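Local coordinates for flagellar hook-associated protein 2 (Bdellovibrio bacteriovorus, PDB 6KTY) that probably caps the tip of the growing flagellar filament and promotes polymerisation of flagellin monomers there, at residues V102-D105 against N111-K114; A153-K156 against E161-L164. All coordinates share one frame; numbering follows the deposited sequence.

Contact 1: residues V102-D105 against N111-K114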
# COMPACT_ATOMS: atom_id res chain seq x y z
N VAL A 102 18.14 -19.50 14.32
CA VAL A 102 19.18 -18.48 14.51
C VAL A 102 19.14 -17.55 13.30
O VAL A 102 19.17 -18.01 12.18
CB VAL A 102 20.57 -19.11 14.66
CG1 VAL A 102 21.63 -18.04 14.69
CG2 VAL A 102 20.60 -20.00 15.93
N VAL A 103 19.05 -16.25 13.54
CA VAL A 103 19.01 -15.29 12.46
C VAL A 103 20.29 -14.46 12.51
O VAL A 103 21.00 -14.45 13.53
CB VAL A 103 17.72 -14.41 12.53
CG1 VAL A 103 16.45 -15.27 12.46
CG2 VAL A 103 17.73 -13.52 13.77
N GLU A 104 20.60 -13.79 11.39
CA GLU A 104 21.73 -12.90 11.30
C GLU A 104 21.22 -11.46 11.19
O GLU A 104 20.43 -11.15 10.30
CB GLU A 104 22.58 -13.26 10.08
CG GLU A 104 23.96 -12.70 10.18
CD GLU A 104 24.95 -13.29 9.20
OE1 GLU A 104 26.11 -12.83 9.20
OE2 GLU A 104 24.57 -14.22 8.44
N ASP A 105 21.64 -10.61 12.12
CA ASP A 105 21.23 -9.23 12.16
C ASP A 105 22.45 -8.34 12.13
O ASP A 105 23.18 -8.23 13.12
CB ASP A 105 20.42 -8.95 13.43
CG ASP A 105 20.03 -7.47 13.59
OD1 ASP A 105 20.17 -6.65 12.66
OD2 ASP A 105 19.58 -7.13 14.69
N ASN A 111 28.70 -8.90 15.97
CA ASN A 111 27.88 -9.87 16.72
C ASN A 111 26.53 -10.04 16.04
O ASN A 111 25.50 -9.67 16.59
CB ASN A 111 27.71 -9.40 18.16
CG ASN A 111 29.05 -9.30 18.90
OD1 ASN A 111 29.72 -10.30 19.12
ND2 ASN A 111 29.42 -8.09 19.29
N PRO A 112 26.55 -10.61 14.84
CA PRO A 112 25.35 -10.62 14.04
C PRO A 112 24.36 -11.74 14.39
O PRO A 112 23.16 -11.60 14.10
CB PRO A 112 25.90 -10.78 12.62
CG PRO A 112 27.12 -11.58 12.77
CD PRO A 112 27.65 -11.32 14.17
N PHE A 113 24.80 -12.81 15.05
CA PHE A 113 23.93 -14.00 15.17
C PHE A 113 23.01 -13.89 16.39
O PHE A 113 23.47 -13.61 17.49
CB PHE A 113 24.74 -15.29 15.21
CG PHE A 113 25.48 -15.58 13.93
CD1 PHE A 113 24.85 -16.21 12.86
CD2 PHE A 113 26.82 -15.23 13.79
CE1 PHE A 113 25.54 -16.49 11.68
CE2 PHE A 113 27.50 -15.49 12.61
CZ PHE A 113 26.86 -16.11 11.55
N LYS A 114 21.71 -14.10 16.17
CA LYS A 114 20.73 -14.05 17.26
C LYS A 114 19.80 -15.23 17.28
O LYS A 114 19.42 -15.76 16.22
CB LYS A 114 19.95 -12.76 17.18
CG LYS A 114 20.81 -11.56 17.50
CD LYS A 114 20.06 -10.31 17.23
CE LYS A 114 20.95 -9.10 17.50
NZ LYS A 114 20.25 -7.81 17.36
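Pro112 lays its ring beside the Glu104 side chain, CB of Pro112 lying 3.7 Å from CG of Glu104, and its carbonyl O accepts the backbone N-H of Asp105 at 2.7 Å. Phe113, the non-hydrogen-bonded partner of Glu104, points the same way as that side chain. The Glu104 carboxylate is inclined only 22° to the ring, its OE1 in a long, weak ion pair with Arg106, while CG1 of Val102 meets the ring edge, 4.1 Å from Phe113 CD1. Behind Val102 and Phe113 stands helix 84-94. Lys114 forms an antiparallel hydrogen-bonded pair with Val103, in the hairpin of strands 98-104 and 113-119, the shorter bond running 2.7 Å from Val103 N to Lys114 O. With CG anti to the carbonyl carbon (chi1 -68°), its extended chain crosses over toward Asp105, and NZ forms a salt bridge to Asp105 OD2 at 2.8 Å, on the anti side and 28° out of the carboxylate plane. OD1 accepts the N-H groups of Lys107 and of Glu163 in a second subunit. With both oxygens engaged, the carboxylate is fixed in rotation, and the lysine probably favours its ionised form.

Contact 2: residues A153-K156 against E161-L164; sequences AKVK and EIEL
The carbonyl O of Val155 receives the backbone N-H of Ile162 at 2.8 Å, almost straight and nearly in line with the C=O bond, and the CA-H of Glu161 adds a second, softer contact to the same oxygen. The bond is returned from Val155 N to Ile162 O at 3.0 Å. At the next hydrogen-bonded pair, two residues along, Leu164 N reaches Ala153 O from above the carbonyl plane, and the reverse bond, Ala153 N to Leu164 O, is weak, bent to 127° at the hydrogen. Ala153, Val155, Ile162 and Leu164 turn their side chains to one face of the sheet. There CG2 of Val155 packs at 3.7 Å against Ile162 CG1. Val155 CG2 also lies 4.1 Å from Leu164 CD1; Phe180 and Leu172 continue this layer. The two segments form an antiparallel beta hairpin within the FliD C-terminal family region. Strand 153-157 also pairs with strand 32-39, whereas strand 160-164 is outermost in its sheet within this chain, and Leu164 packs there on Glu104 of a third subunit. On the other face Lys154 and Lys156 lie against Glu161 and Glu163. Glu161, its CG anti to the backbone N (chi1 179°), swings its carboxylate across the Lys154 chain, OE1 lying 3.7 Å from Lys154 CD. Lys154 NZ is 4.6 Å from Glu161 OE1 and 5.1 Å from Glu163 OE2, too far for a salt bridge, though the opposite charges probably still attract. Glu163 OE1 instead accepts a hydrogen bond from Asn152 ND2.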
# COMPACT_ATOMS: atom_id res chain seq x y z
N ALA A 153 -5.35 -10.80 15.87
CA ALA A 153 -5.62 -10.03 14.66
C ALA A 153 -6.65 -8.95 14.94
O ALA A 153 -7.53 -9.08 15.81
CB ALA A 153 -6.11 -10.90 13.54
N LYS A 154 -6.50 -7.84 14.22
CA LYS A 154 -7.49 -6.78 14.26
C LYS A 154 -7.99 -6.65 12.85
O LYS A 154 -7.19 -6.46 11.92
CB LYS A 154 -6.89 -5.46 14.74
CG LYS A 154 -6.44 -5.47 16.20
CD LYS A 154 -5.74 -4.18 16.56
CE LYS A 154 -5.39 -4.11 18.04
NZ LYS A 154 -4.58 -2.85 18.29
N VAL A 155 -9.30 -6.81 12.68
CA VAL A 155 -9.92 -6.65 11.40
C VAL A 155 -11.17 -5.81 11.51
O VAL A 155 -11.85 -5.83 12.52
CB VAL A 155 -10.27 -8.00 10.79
CG1 VAL A 155 -9.00 -8.88 10.79
CG2 VAL A 155 -11.39 -8.66 11.55
N LYS A 156 -11.50 -5.10 10.45
CA LYS A 156 -12.74 -4.38 10.42
C LYS A 156 -13.72 -5.05 9.48
O LYS A 156 -13.40 -5.35 8.32
CB LYS A 156 -12.52 -2.93 10.00
CG LYS A 156 -11.66 -2.12 10.98
CD LYS A 156 -11.58 -0.64 10.53
CE LYS A 156 -10.88 0.22 11.62
NZ LYS A 156 -10.63 1.62 11.22
N GLU A 161 -14.07 -2.59 14.06
CA GLU A 161 -12.85 -3.32 14.37
C GLU A 161 -13.16 -4.39 15.42
O GLU A 161 -13.69 -4.08 16.46
CB GLU A 161 -11.73 -2.37 14.87
CG GLU A 161 -10.47 -3.13 15.21
CD GLU A 161 -9.30 -2.24 15.58
OE1 GLU A 161 -8.88 -2.31 16.74
OE2 GLU A 161 -8.84 -1.49 14.70
N ILE A 162 -12.89 -5.64 15.09
CA ILE A 162 -13.01 -6.74 16.02
C ILE A 162 -11.69 -7.49 16.07
O ILE A 162 -10.81 -7.31 15.20
CB ILE A 162 -14.16 -7.69 15.64
CG1 ILE A 162 -13.90 -8.38 14.30
CG2 ILE A 162 -15.49 -6.92 15.63
CD1 ILE A 162 -14.93 -9.39 13.95
N GLU A 163 -11.53 -8.30 17.11
CA GLU A 163 -10.32 -9.07 17.30
C GLU A 163 -10.56 -10.55 17.09
O GLU A 163 -11.57 -11.13 17.56
CB GLU A 163 -9.75 -8.80 18.71
CG GLU A 163 -9.16 -7.42 18.79
CD GLU A 163 -8.46 -7.07 20.09
OE1 GLU A 163 -8.14 -7.96 20.91
OE2 GLU A 163 -8.21 -5.87 20.28
N LEU A 164 -9.62 -11.17 16.39
CA LEU A 164 -9.63 -12.60 16.13
C LEU A 164 -8.33 -13.25 16.67
O LEU A 164 -7.26 -12.65 16.63
CB LEU A 164 -9.78 -12.89 14.64
CG LEU A 164 -10.91 -12.15 13.91
CD1 LEU A 164 -10.93 -12.58 12.47
CD2 LEU A 164 -12.24 -12.45 14.54

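Contact 1 closes before contact 2 opens along the chain, and the two hairpins sit on opposite sides of its centre, their centres about 33 Å apart and their nearest atoms about 23 Å apart. They belong to different antiparallel sheets: contact 1 lies where strands 98-104 and 113-119 leave the margin of the four-stranded sheet, contact 2 at one margin of the five-stranded sheet. Although they never touch within a chain, they meet between subunits, through the bond from Glu163 N to Asp105. This chain offers both halves, Asp105 to a second subunit and Glu163 to a third, so the same pairing probably links the copies in the four-chain assembly of this FliD fragment.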